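Local coordinates for protein dihydropteroate synthase (Xanthomonas albilineans, PDB 6OFW) that probably catalyses the condensation of para-aminobenzoate with 6-hydroxymethyl-7,8-dihydropterin diphosphate to give 7,8-dihydropteroate, the precursor of folates, at residues M23-V28 with R261-A266; L59-G64 with S99-K104; L223-S228 with Q240-S245. All coordinates share one frame; numbering follows the deposited sequence.

Interaction 1. Residues M23-V28 with R261-A266. With 22D (4-{[(2-amino-4-oxo-3,4-dihydropteridin-6-yl)methyl]amino}benzoic acid), chain E; SO4 (sulfate ion), chain F.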
loop_
_atom_site.group_PDB
_atom_site.type_symbol
_atom_site.label_atom_id
_atom_site.label_comp_id
_atom_site.label_asym_id
_atom_site.label_seq_id
_atom_site.Cartn_x
_atom_site.Cartn_y
_atom_site.Cartn_z
ATOM N N MET B 23 2.846 10.059 11.583
ATOM C CA MET B 23 2.179 10.657 12.753
ATOM C C MET B 23 1.098 9.682 13.235
ATOM O O MET B 23 0.138 9.509 12.541
ATOM C CB MET B 23 1.616 12.033 12.414
ATOM C CG MET B 23 0.680 12.642 13.406
ATOM S SD MET B 23 -0.118 14.145 12.752
ATOM C CE MET B 23 0.868 15.414 13.525
ATOM N N GLY B 24 1.356 9.006 14.338
ATOM C CA GLY B 24 0.438 8.031 14.946
ATOM C C GLY B 24 -0.738 8.704 15.618
ATOM O O GLY B 24 -0.531 9.570 16.410
ATOM N N ILE B 25 -1.942 8.270 15.286
ATOM C CA ILE B 25 -3.169 8.836 15.862
ATOM C C ILE B 25 -3.434 8.294 17.255
ATOM O O ILE B 25 -3.650 7.103 17.409
ATOM C CB ILE B 25 -4.390 8.582 14.924
ATOM C CG1 ILE B 25 -4.213 9.340 13.588
ATOM C CG2 ILE B 25 -5.716 8.992 15.626
ATOM C CD1 ILE B 25 -5.153 8.901 12.435
ATOM N N VAL B 26 -3.510 9.176 18.250
ATOM C CA VAL B 26 -3.837 8.760 19.618
ATOM C C VAL B 26 -5.109 9.508 20.030
ATOM O O VAL B 26 -5.053 10.687 20.375
ATOM C CB VAL B 26 -2.660 8.976 20.606
ATOM C CG1 VAL B 26 -3.053 8.531 22.019
ATOM C CG2 VAL B 26 -1.392 8.258 20.128
ATOM N N ASN B 27 -6.257 8.836 19.970
ATOM C CA ASN B 27 -7.531 9.454 20.317
ATOM C C ASN B 27 -7.869 9.178 21.751
ATOM O O ASN B 27 -7.953 8.012 22.148
ATOM C CB ASN B 27 -8.648 8.976 19.377
ATOM C CG ASN B 27 -8.558 9.562 17.982
ATOM O OD1 ASN B 27 -8.034 10.654 17.758
ATOM N ND2 ASN B 27 -9.073 8.850 17.010
ATOM N N VAL B 28 -8.072 10.244 22.536
ATOM C CA VAL B 28 -8.380 10.122 23.960
ATOM C C VAL B 28 -9.882 10.324 24.176
ATOM O O VAL B 28 -10.306 11.386 24.605
ATOM C CB VAL B 28 -7.529 11.068 24.854
ATOM C CG1 VAL B 28 -7.567 10.599 26.318
ATOM C CG2 VAL B 28 -6.090 11.179 24.352
ATOM N N ARG B 261 -0.712 11.113 8.686
ATOM C CA ARG B 261 -1.480 10.926 9.934
ATOM C C ARG B 261 -2.299 9.650 9.840
ATOM O O ARG B 261 -3.311 9.614 9.125
ATOM C CB ARG B 261 -2.355 12.178 10.203
ATOM C CG ARG B 261 -3.021 12.139 11.560
ATOM C CD ARG B 261 -3.820 13.395 11.872
ATOM N NE ARG B 261 -4.489 13.247 13.170
ATOM C CZ ARG B 261 -5.652 12.624 13.366
ATOM N NH1 ARG B 261 -6.326 12.118 12.339
ATOM N NH2 ARG B 261 -6.160 12.527 14.582
ATOM N N VAL B 262 -1.836 8.596 10.525
ATOM C CA VAL B 262 -2.413 7.254 10.363
ATOM C C VAL B 262 -2.761 6.523 11.668
ATOM O O VAL B 262 -2.145 6.754 12.696
ATOM C CB VAL B 262 -1.470 6.362 9.475
ATOM C CG1 VAL B 262 -0.960 7.123 8.237
ATOM C CG2 VAL B 262 -0.283 5.819 10.263
ATOM N N HIS B 263 -3.730 5.592 11.589
ATOM C CA HIS B 263 -4.065 4.690 12.698
ATOM C C HIS B 263 -3.122 3.477 12.600
ATOM O O HIS B 263 -2.642 2.975 13.619
ATOM C CB HIS B 263 -5.506 4.171 12.564
ATOM C CG HIS B 263 -6.549 5.230 12.705
ATOM N ND1 HIS B 263 -7.143 5.799 11.603
ATOM C CD2 HIS B 263 -7.079 5.780 13.823
ATOM C CE1 HIS B 263 -8.003 6.683 12.076
ATOM N NE2 HIS B 263 -8.004 6.694 13.406
ATOM N N ASP B 264 -2.854 3.023 11.354
ATOM C CA ASP B 264 -2.111 1.801 11.055
ATOM C C ASP B 264 -0.650 2.082 10.807
ATOM O O ASP B 264 -0.154 2.102 9.675
ATOM C CB ASP B 264 -2.792 1.035 9.914
ATOM C CG ASP B 264 -4.264 0.861 10.213
ATOM O OD1 ASP B 264 -4.612 -0.054 11.006
ATOM O OD2 ASP B 264 -5.068 1.665 9.707
ATOM N N VAL B 265 0.035 2.298 11.920
ATOM C CA VAL B 265 1.432 2.710 11.903
ATOM C C VAL B 265 2.356 1.646 11.311
ATOM O O VAL B 265 3.080 1.980 10.376
ATOM C CB VAL B 265 1.917 3.203 13.290
ATOM C CG1 VAL B 265 3.425 3.474 13.277
ATOM C CG2 VAL B 265 1.151 4.466 13.712
ATOM N N ALA B 266 2.376 0.416 11.853
ATOM C CA ALA B 266 3.327 -0.638 11.360
ATOM C C ALA B 266 3.149 -0.908 9.882
ATOM O O ALA B 266 4.140 -0.986 9.142
ATOM C CB ALA B 266 3.158 -1.935 12.150
HETATM C C7 22D E . -8.567 14.820 12.978
HETATM N N8 22D E . -7.350 15.614 12.927
HETATM C C8A 22D E . -6.668 15.795 11.777
HETATM N N1 22D E . -5.521 16.529 11.816
HETATM C C2 22D E . -4.943 16.795 10.645
HETATM N N2 22D E . -3.894 17.614 10.604
HETATM N N3 22D E . -5.373 16.285 9.451
HETATM C C4 22D E . -6.456 15.448 9.292
HETATM O O4 22D E . -6.734 15.008 8.185
HETATM C C4A 22D E . -7.159 15.183 10.540
HETATM N N5 22D E . -8.268 14.359 10.546
HETATM C C6 22D E . -8.910 14.205 11.641
HETATM C C9 22D E . -10.174 13.389 11.687
HETATM N N10 22D E . -11.022 13.893 10.626
HETATM C CBX 22D E . -11.972 13.161 9.952
HETATM C CAR 22D E . -12.650 13.739 8.880
HETATM C CAT 22D E . -13.450 12.962 8.062
HETATM C CAQ 22D E . -12.193 11.820 10.257
HETATM C CAS 22D E . -13.010 11.050 9.450
HETATM C CBY 22D E . -13.619 11.601 8.321
HETATM C CBV 22D E . -14.278 10.716 7.336
HETATM O OAJ 22D E . -14.584 11.280 6.200
HETATM O OXT 22D E . -14.517 9.551 7.596
HETATM S S SO4 F . -9.533 10.217 13.676
HETATM O O1 SO4 F . -8.818 11.053 14.662
HETATM O O2 SO4 F . -8.823 10.285 12.441
HETATM O O3 SO4 F . -9.622 8.855 14.154
HETATM O O4 SO4 F . -10.872 10.756 13.506
HETATM O O HOH W 1 -5.658 12.621 17.366
#
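Met23 and Arg261, Gly24 and Val262 pair as neighbours in parallel strands, the first and the last of the TIM barrel, and so help to close it. The backbone takes care of itself: Val262 N donates to Met23 O at 3.0 Å, and Ile25 N returns the bond to Val262 O at 3.0 Å. At the C-terminal ends of these strands polar side chains converge on a sulfate, probably from the crystallisation liquor, at a place consistent with the diphosphate site of the pterin substrate.

Arg261 supplies two of the donors. The guanidinium reaches the anion edge-on because chi1 (-172°) turns CG away from the backbone N and the chain runs extended to NE, NH1 bonding sulfate O2 at 3.1 Å and NH2 bonding O1 at 3.0 Å. Its NE is taken by a salt bridge to Asp61, while NH2 also donates to a water at 2.8 Å that lies beside Asn27 OD1. Sulfate O3 is gripped twice, by His263 NE2 at 2.8 Å and by Asn27 ND2 at 2.9 Å; the other nitrogen of the imidazole, ND1, is hydrogen-bonded to Ser224 OG, which helps fix the ring's rotation.

Between these polar groups Ile25 acts as a spacer. Its CG1 lies over the centre of one guanidinium face of Arg261, whereas N8 of the bound pterin compound covers the opposite face, so the flat group is held in a sandwich that points its edge at the anion. Farther back, Met23 SD packs against the aliphatic part of Arg261 at CG. The tip of the isoleucine faces the histidine in a CH-pi contact: Ile25 CD1 sits 3.6 Å from the His263 ring centroid, only 8° off the ring normal.

Interaction 2. Residues L59-G64 with S99-K104. With 22D (4-{[(2-amino-4-oxo-3,4-dihydropteridin-6-yl)methyl]amino}benzoic acid), chain E.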
loop_
_atom_site.group_PDB
_atom_site.type_symbol
_atom_site.label_atom_id
_atom_site.label_comp_id
_atom_site.label_asym_id
_atom_site.label_seq_id
_atom_site.Cartn_x
_atom_site.Cartn_y
_atom_site.Cartn_z
ATOM N N LEU B 59 6.081 10.451 15.341
ATOM C CA LEU B 59 5.411 11.515 16.114
ATOM C C LEU B 59 4.026 10.984 16.507
ATOM O O LEU B 59 3.514 10.179 15.791
ATOM C CB LEU B 59 5.329 12.724 15.171
ATOM C CG LEU B 59 4.412 13.872 15.531
ATOM C CD1 LEU B 59 5.021 14.682 16.651
ATOM C CD2 LEU B 59 4.217 14.768 14.339
ATOM N N LEU B 60 3.519 11.364 17.663
ATOM C CA LEU B 60 2.160 10.962 18.100
ATOM C C LEU B 60 1.234 12.184 18.139
ATOM O O LEU B 60 1.584 13.176 18.716
ATOM C CB LEU B 60 2.205 10.283 19.460
ATOM C CG LEU B 60 3.115 9.080 19.614
ATOM C CD1 LEU B 60 3.097 8.595 21.037
ATOM C CD2 LEU B 60 2.740 7.960 18.687
ATOM N N ASP B 61 0.045 12.051 17.601
ATOM C CA ASP B 61 -0.908 13.146 17.594
ATOM C C ASP B 61 -2.023 12.820 18.577
ATOM O O ASP B 61 -2.802 11.886 18.358
ATOM C CB ASP B 61 -1.459 13.362 16.191
ATOM C CG ASP B 61 -2.358 14.564 16.074
ATOM O OD1 ASP B 61 -1.940 15.654 16.501
ATOM O OD2 ASP B 61 -3.473 14.416 15.530
ATOM N N ILE B 62 -2.079 13.607 19.668
ATOM C CA ILE B 62 -2.995 13.391 20.792
ATOM C C ILE B 62 -4.202 14.303 20.679
ATOM O O ILE B 62 -4.054 15.526 20.679
ATOM C CB ILE B 62 -2.235 13.513 22.133
ATOM C CG1 ILE B 62 -0.993 12.582 22.139
ATOM C CG2 ILE B 62 -3.185 13.222 23.336
ATOM C CD1 ILE B 62 0.116 12.946 23.104
ATOM N N GLY B 63 -5.374 13.711 20.565
ATOM C CA GLY B 63 -6.619 14.468 20.434
ATOM C C GLY B 63 -7.661 14.061 21.448
ATOM O O GLY B 63 -7.819 12.873 21.718
ATOM N N GLY B 64 -8.392 15.037 21.986
ATOM C CA GLY B 64 -9.456 14.784 22.952
ATOM C C GLY B 64 -10.847 15.071 22.430
ATOM O O GLY B 64 -11.831 14.856 23.143
ATOM N N SER B 99 2.336 15.774 19.280
ATOM C CA SER B 99 1.483 16.794 18.722
ATOM C C SER B 99 0.179 16.807 19.492
ATOM O O SER B 99 -0.306 15.757 19.896
ATOM C CB SER B 99 1.198 16.492 17.258
ATOM O OG SER B 99 0.180 17.347 16.766
ATOM N N VAL B 100 -0.405 17.991 19.664
ATOM C CA VAL B 100 -1.722 18.110 20.275
ATOM C C VAL B 100 -2.703 18.513 19.196
ATOM O O VAL B 100 -2.506 19.507 18.484
ATOM C CB VAL B 100 -1.777 18.972 21.560
ATOM C CG1 VAL B 100 -1.362 20.412 21.292
ATOM C CG2 VAL B 100 -3.148 18.895 22.213
ATOM N N ASP B 101 -3.730 17.708 19.027
ATOM C CA ASP B 101 -4.745 17.958 18.016
ATOM C C ASP B 101 -5.852 18.776 18.672
ATOM O O ASP B 101 -6.725 18.215 19.350
ATOM C CB ASP B 101 -5.274 16.637 17.470
ATOM C CG ASP B 101 -6.087 16.726 16.193
ATOM O OD1 ASP B 101 -6.750 17.747 15.983
ATOM O OD2 ASP B 101 -6.069 15.758 15.415
ATOM N N THR B 102 -5.787 20.109 18.513
ATOM C CA THR B 102 -6.754 21.034 19.119
ATOM C C THR B 102 -6.826 22.335 18.356
ATOM O O THR B 102 -5.843 22.712 17.714
ATOM C CB THR B 102 -6.413 21.281 20.611
ATOM O OG1 THR B 102 -7.491 21.989 21.234
ATOM C CG2 THR B 102 -5.073 22.009 20.828
ATOM N N PHE B 103 -7.996 23.013 18.417
ATOM C CA PHE B 103 -8.199 24.335 17.828
ATOM C C PHE B 103 -8.321 25.394 18.940
ATOM O O PHE B 103 -8.372 26.581 18.644
ATOM C CB PHE B 103 -9.423 24.373 16.886
ATOM C CG PHE B 103 -10.769 24.036 17.474
ATOM C CD1 PHE B 103 -11.542 25.016 18.100
ATOM C CD2 PHE B 103 -11.320 22.769 17.307
ATOM C CE1 PHE B 103 -12.815 24.714 18.609
ATOM C CE2 PHE B 103 -12.599 22.473 17.800
ATOM C CZ PHE B 103 -13.325 23.439 18.469
ATOM N N LYS B 104 -8.320 24.956 20.211
ATOM C CA LYS B 104 -8.506 25.841 21.364
ATOM C C LYS B 104 -7.191 26.336 21.929
ATOM O O LYS B 104 -6.375 25.511 22.342
ATOM C CB LYS B 104 -9.361 25.153 22.432
ATOM C CG LYS B 104 -10.695 24.641 21.933
ATOM C CD LYS B 104 -11.536 24.111 23.077
ATOM C CE LYS B 104 -12.904 23.656 22.637
ATOM N NZ LYS B 104 -12.853 22.336 21.964
HETATM C C7 22D E . -8.567 14.820 12.978
HETATM N N8 22D E . -7.350 15.614 12.927
HETATM C C8A 22D E . -6.668 15.795 11.777
HETATM N N1 22D E . -5.521 16.529 11.816
HETATM C C2 22D E . -4.943 16.795 10.645
HETATM N N2 22D E . -3.894 17.614 10.604
HETATM N N3 22D E . -5.373 16.285 9.451
HETATM C C4 22D E . -6.456 15.448 9.292
HETATM O O4 22D E . -6.734 15.008 8.185
HETATM C C4A 22D E . -7.159 15.183 10.540
HETATM N N5 22D E . -8.268 14.359 10.546
HETATM C C6 22D E . -8.910 14.205 11.641
HETATM C C9 22D E . -10.174 13.389 11.687
HETATM N N10 22D E . -11.022 13.893 10.626
HETATM C CBX 22D E . -11.972 13.161 9.952
HETATM C CAR 22D E . -12.650 13.739 8.880
HETATM C CAT 22D E . -13.450 12.962 8.062
HETATM C CAQ 22D E . -12.193 11.820 10.257
HETATM C CAS 22D E . -13.010 11.050 9.450
HETATM C CBY 22D E . -13.619 11.601 8.321
HETATM C CBV 22D E . -14.278 10.716 7.336
HETATM O OAJ 22D E . -14.584 11.280 6.200
HETATM O OXT 22D E . -14.517 9.551 7.596
HETATM O O HOH W 2 -7.622 17.791 21.807
#
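Asp61, Ser99 and Asp101 all swing their side chains opposite the backbone N, with chi1 of -175°, 170° and -166°, and so bring three polar groups together on one face of the parallel sheet. The strands 59-63 and 99-101 are the second and third of the TIM barrel, and this face looks into the barrel toward the bound pterin compound.

The ladder beneath is regular. Ser99 N donates to Leu60 O, Ile62 N to Ser99 O, and Asp101 N to Ile62 O, each at 2.8 Å and each with an almost linear N-H...O arrangement. On the other face Ile62 and Val100 point away from the barrel interior, Ile62 onto helix 76-93 and Val100 onto helix 105-114.

The hydroxyl of Ser99 donates through OG to Asp61 OD1 at 2.7 Å, arriving on the anti side of the carboxylate and a little out of its plane. That leaves Asp61 OD2 turned to Asp101 OD2, 2.9 Å away; these are two acceptors and no hydrogen bond joins them. For Asp61 this closeness is probably eased by the salt bridge of its OD2 to Arg261 and a hydrogen bond from Asn120 ND2. Asp101 OD2 also reaches N8 of the ligand, at 2.8 Å, placing this carboxylate directly at the pterin.

Past Gly63 and Asp101 the backbones diverge, and a water fills in: it accepts from Gly64 N at 2.9 Å and donates to Asp101 O at 2.6 Å.

Interaction 3. Residues L223-S228 with Q240-S245. With 22D (4-{[(2-amino-4-oxo-3,4-dihydropteridin-6-yl)methyl]amino}benzoic acid), chain E; SO4 (sulfate ion), chain G.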
loop_
_atom_site.group_PDB
_atom_site.type_symbol
_atom_site.label_atom_id
_atom_site.label_comp_id
_atom_site.label_asym_id
_atom_site.label_seq_id
_atom_site.Cartn_x
_atom_site.Cartn_y
_atom_site.Cartn_z
ATOM N N LEU B 223 -5.619 10.434 5.542
ATOM C CA LEU B 223 -6.749 9.776 4.860
ATOM C C LEU B 223 -7.062 8.486 5.608
ATOM O O LEU B 223 -7.827 7.725 5.102
ATOM C CB LEU B 223 -6.379 9.457 3.417
ATOM C CG LEU B 223 -6.131 10.649 2.504
ATOM C CD1 LEU B 223 -4.690 10.699 2.066
ATOM C CD2 LEU B 223 -7.028 10.625 1.292
ATOM N N SER B 224 -6.512 8.352 6.808
ATOM C CA SER B 224 -6.611 7.118 7.588
ATOM C C SER B 224 -8.048 6.669 7.870
ATOM O O SER B 224 -8.706 7.343 8.587
ATOM C CB SER B 224 -5.807 7.198 8.831
ATOM O OG SER B 224 -5.682 5.933 9.357
ATOM N N ARG B 225 -8.430 5.549 7.279
ATOM C CA ARG B 225 -9.705 4.829 7.448
ATOM C C ARG B 225 -10.915 5.729 7.218
ATOM O O ARG B 225 -11.989 5.473 7.763
ATOM C CB ARG B 225 -9.790 4.219 8.856
ATOM C CG ARG B 225 -8.635 3.286 9.220
ATOM C CD ARG B 225 -8.866 2.796 10.620
ATOM N NE ARG B 225 -7.864 1.806 11.003
ATOM C CZ ARG B 225 -7.913 1.127 12.134
ATOM N NH1 ARG B 225 -8.910 1.322 12.991
ATOM N NH2 ARG B 225 -6.973 0.242 12.420
ATOM N N LYS B 226 -10.726 6.789 6.445
ATOM C CA LYS B 226 -11.747 7.789 6.214
ATOM C C LYS B 226 -12.835 7.287 5.267
ATOM O O LYS B 226 -12.624 6.343 4.504
ATOM C CB LYS B 226 -11.094 9.118 5.761
ATOM C CG LYS B 226 -10.473 9.866 6.961
ATOM C CD LYS B 226 -9.972 11.258 6.631
ATOM C CE LYS B 226 -9.443 11.907 7.885
ATOM N NZ LYS B 226 -8.820 13.233 7.629
ATOM N N ARG B 227 -14.030 7.885 5.375
ATOM C CA ARG B 227 -15.180 7.484 4.567
ATOM C C ARG B 227 -14.873 7.463 3.061
ATOM O O ARG B 227 -15.319 6.550 2.397
ATOM C CB ARG B 227 -16.386 8.362 4.909
ATOM C CG ARG B 227 -17.670 8.012 4.148
ATOM C CD ARG B 227 -18.729 9.086 4.313
ATOM N NE ARG B 227 -19.447 8.952 5.582
ATOM C CZ ARG B 227 -19.217 9.692 6.664
ATOM N NH1 ARG B 227 -18.288 10.641 6.645
ATOM N NH2 ARG B 227 -19.921 9.494 7.771
ATOM N N SER B 228 -14.115 8.454 2.520
ATOM C CA SER B 228 -13.755 8.435 1.095
ATOM C C SER B 228 -12.990 7.165 0.716
ATOM O O SER B 228 -13.180 6.663 -0.383
ATOM C CB SER B 228 -12.900 9.641 0.727
ATOM O OG SER B 228 -13.737 10.773 0.605
ATOM N N GLN B 240 -11.822 -2.105 8.137
ATOM C CA GLN B 240 -11.740 -2.822 6.851
ATOM C C GLN B 240 -11.028 -1.951 5.807
ATOM O O GLN B 240 -10.763 -2.411 4.711
ATOM C CB GLN B 240 -13.154 -3.143 6.333
ATOM C CG GLN B 240 -13.938 -4.162 7.164
ATOM C CD GLN B 240 -15.392 -4.250 6.713
ATOM O OE1 GLN B 240 -15.930 -3.363 6.043
ATOM N NE2 GLN B 240 -16.059 -5.335 7.066
ATOM N N ARG B 241 -10.744 -0.677 6.154
ATOM C CA ARG B 241 -10.127 0.299 5.243
ATOM C C ARG B 241 -8.595 0.409 5.365
ATOM O O ARG B 241 -8.005 1.328 4.800
ATOM C CB ARG B 241 -10.761 1.691 5.465
ATOM C CG ARG B 241 -12.272 1.732 5.190
ATOM C CD ARG B 241 -12.891 2.989 5.741
ATOM N NE ARG B 241 -14.353 2.949 5.646
ATOM C CZ ARG B 241 -15.173 3.789 6.263
ATOM N NH1 ARG B 241 -14.688 4.740 7.050
ATOM N NH2 ARG B 241 -16.487 3.673 6.112
ATOM N N VAL B 242 -7.944 -0.525 6.042
ATOM C CA VAL B 242 -6.475 -0.456 6.255
ATOM C C VAL B 242 -5.668 -0.494 4.943
ATOM O O VAL B 242 -4.865 0.415 4.706
ATOM C CB VAL B 242 -5.970 -1.495 7.258
ATOM C CG1 VAL B 242 -4.445 -1.370 7.457
ATOM C CG2 VAL B 242 -6.710 -1.349 8.601
ATOM N N ALA B 243 -5.897 -1.501 4.086
ATOM C CA ALA B 243 -5.169 -1.589 2.823
ATOM C C ALA B 243 -5.366 -0.349 1.977
ATOM O O ALA B 243 -4.392 0.189 1.466
ATOM C CB ALA B 243 -5.577 -2.829 2.043
ATOM N N GLY B 244 -6.610 0.134 1.850
ATOM C CA GLY B 244 -6.858 1.327 1.044
ATOM C C GLY B 244 -6.211 2.574 1.627
ATOM O O GLY B 244 -5.775 3.457 0.882
ATOM N N SER B 245 -6.153 2.660 2.963
ATOM C CA SER B 245 -5.546 3.815 3.648
ATOM C C SER B 245 -4.034 3.802 3.457
ATOM O O SER B 245 -3.452 4.846 3.166
ATOM C CB SER B 245 -5.875 3.790 5.141
ATOM O OG SER B 245 -7.281 3.832 5.336
HETATM C C7 22D E . -8.567 14.820 12.978
HETATM N N8 22D E . -7.350 15.614 12.927
HETATM C C8A 22D E . -6.668 15.795 11.777
HETATM N N1 22D E . -5.521 16.529 11.816
HETATM C C2 22D E . -4.943 16.795 10.645
HETATM N N2 22D E . -3.894 17.614 10.604
HETATM N N3 22D E . -5.373 16.285 9.451
HETATM C C4 22D E . -6.456 15.448 9.292
HETATM O O4 22D E . -6.734 15.008 8.185
HETATM C C4A 22D E . -7.159 15.183 10.540
HETATM N N5 22D E . -8.268 14.359 10.546
HETATM C C6 22D E . -8.910 14.205 11.641
HETATM C C9 22D E . -10.174 13.389 11.687
HETATM N N10 22D E . -11.022 13.893 10.626
HETATM C CBX 22D E . -11.972 13.161 9.952
HETATM C CAR 22D E . -12.650 13.739 8.880
HETATM C CAT 22D E . -13.450 12.962 8.062
HETATM C CAQ 22D E . -12.193 11.820 10.257
HETATM C CAS 22D E . -13.010 11.050 9.450
HETATM C CBY 22D E . -13.619 11.601 8.321
HETATM C CBV 22D E . -14.278 10.716 7.336
HETATM O OAJ 22D E . -14.584 11.280 6.200
HETATM O OXT 22D E . -14.517 9.551 7.596
HETATM S S SO4 G . -17.483 6.107 8.678
HETATM O O1 SO4 G . -18.310 7.217 9.163
HETATM O O2 SO4 G . -16.076 6.516 8.682
HETATM O O3 SO4 G . -17.682 4.963 9.562
HETATM O O4 SO4 G . -17.882 5.773 7.322
#
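Arg225 and Ser245 meet where the loop after the seventh strand of the TIM barrel, a type II beta turn from Leu223 to Lys226, abuts the first turn of helix 242-254.

Hydrogen bonds come first. Arg225 N donates to Ser245 OG at 2.8 Å, and the same hydroxyl donates to Arg241 O at 2.7 Å, so that the serine links the turn to the carbonyl at the helix start. That carbonyl is shared, since Ser245 N also donates to it. In the reverse direction Arg241 NH1 gives a bond of 2.9 Å to Arg225 O; the oxygen lies in the guanidinium plane, although the donor stands above the carbonyl plane.

Contacts to the bound groups form the second class. NH1 and NH2 of Arg241 hold O2 and O4 of a second sulfate, probably from the crystallisation liquor, each at 2.8 Å and with nearly straight bonds, while the guanidinium of Arg227 offers a face to the same ion. Lys226, extended beyond CG, runs along the benzoate ring of the ligand until NZ bonds pterin O4 at 2.8 Å and, more loosely, N5. Carbonyls of Phe193 and Gly222 also accept from this ammonium. The benzoate carboxylate is met by backbone, Arg227 N donating to OXT at 2.8 Å. This one short loop therefore serves both ends of the ligand.

Packing completes the contact. The side chains of Arg225 and Val242 lie side by side and point the same way, and Arg225 continues to a salt bridge with Asp264, against which Val242 also rests. Val242 CG2 stands 4.1 Å from both NE and NH2 of Arg225.

Overall arrangement
All three contacts belong to one TIM barrel and touch the same bound pterin compound. Interaction 1 joins strands 21-27 and 259-262, and both of the others are nested within the long loop it closes; interaction 2 finishes before interaction 3 begins. The centres of interactions 1 and 2 lie about 11 Å apart on consecutive strands of the sheet, since 21-27 neighbours 59-63. Interaction 3, its centre about 12 Å from that of interaction 1, leads through helix 242-254 into strand 259-262. Interactions 2 and 3 do not touch, their centres being about 20 Å apart. The ligand bridges that gap, illustrating how barrel enzymes assemble a site from strand ends and loops distant in sequence.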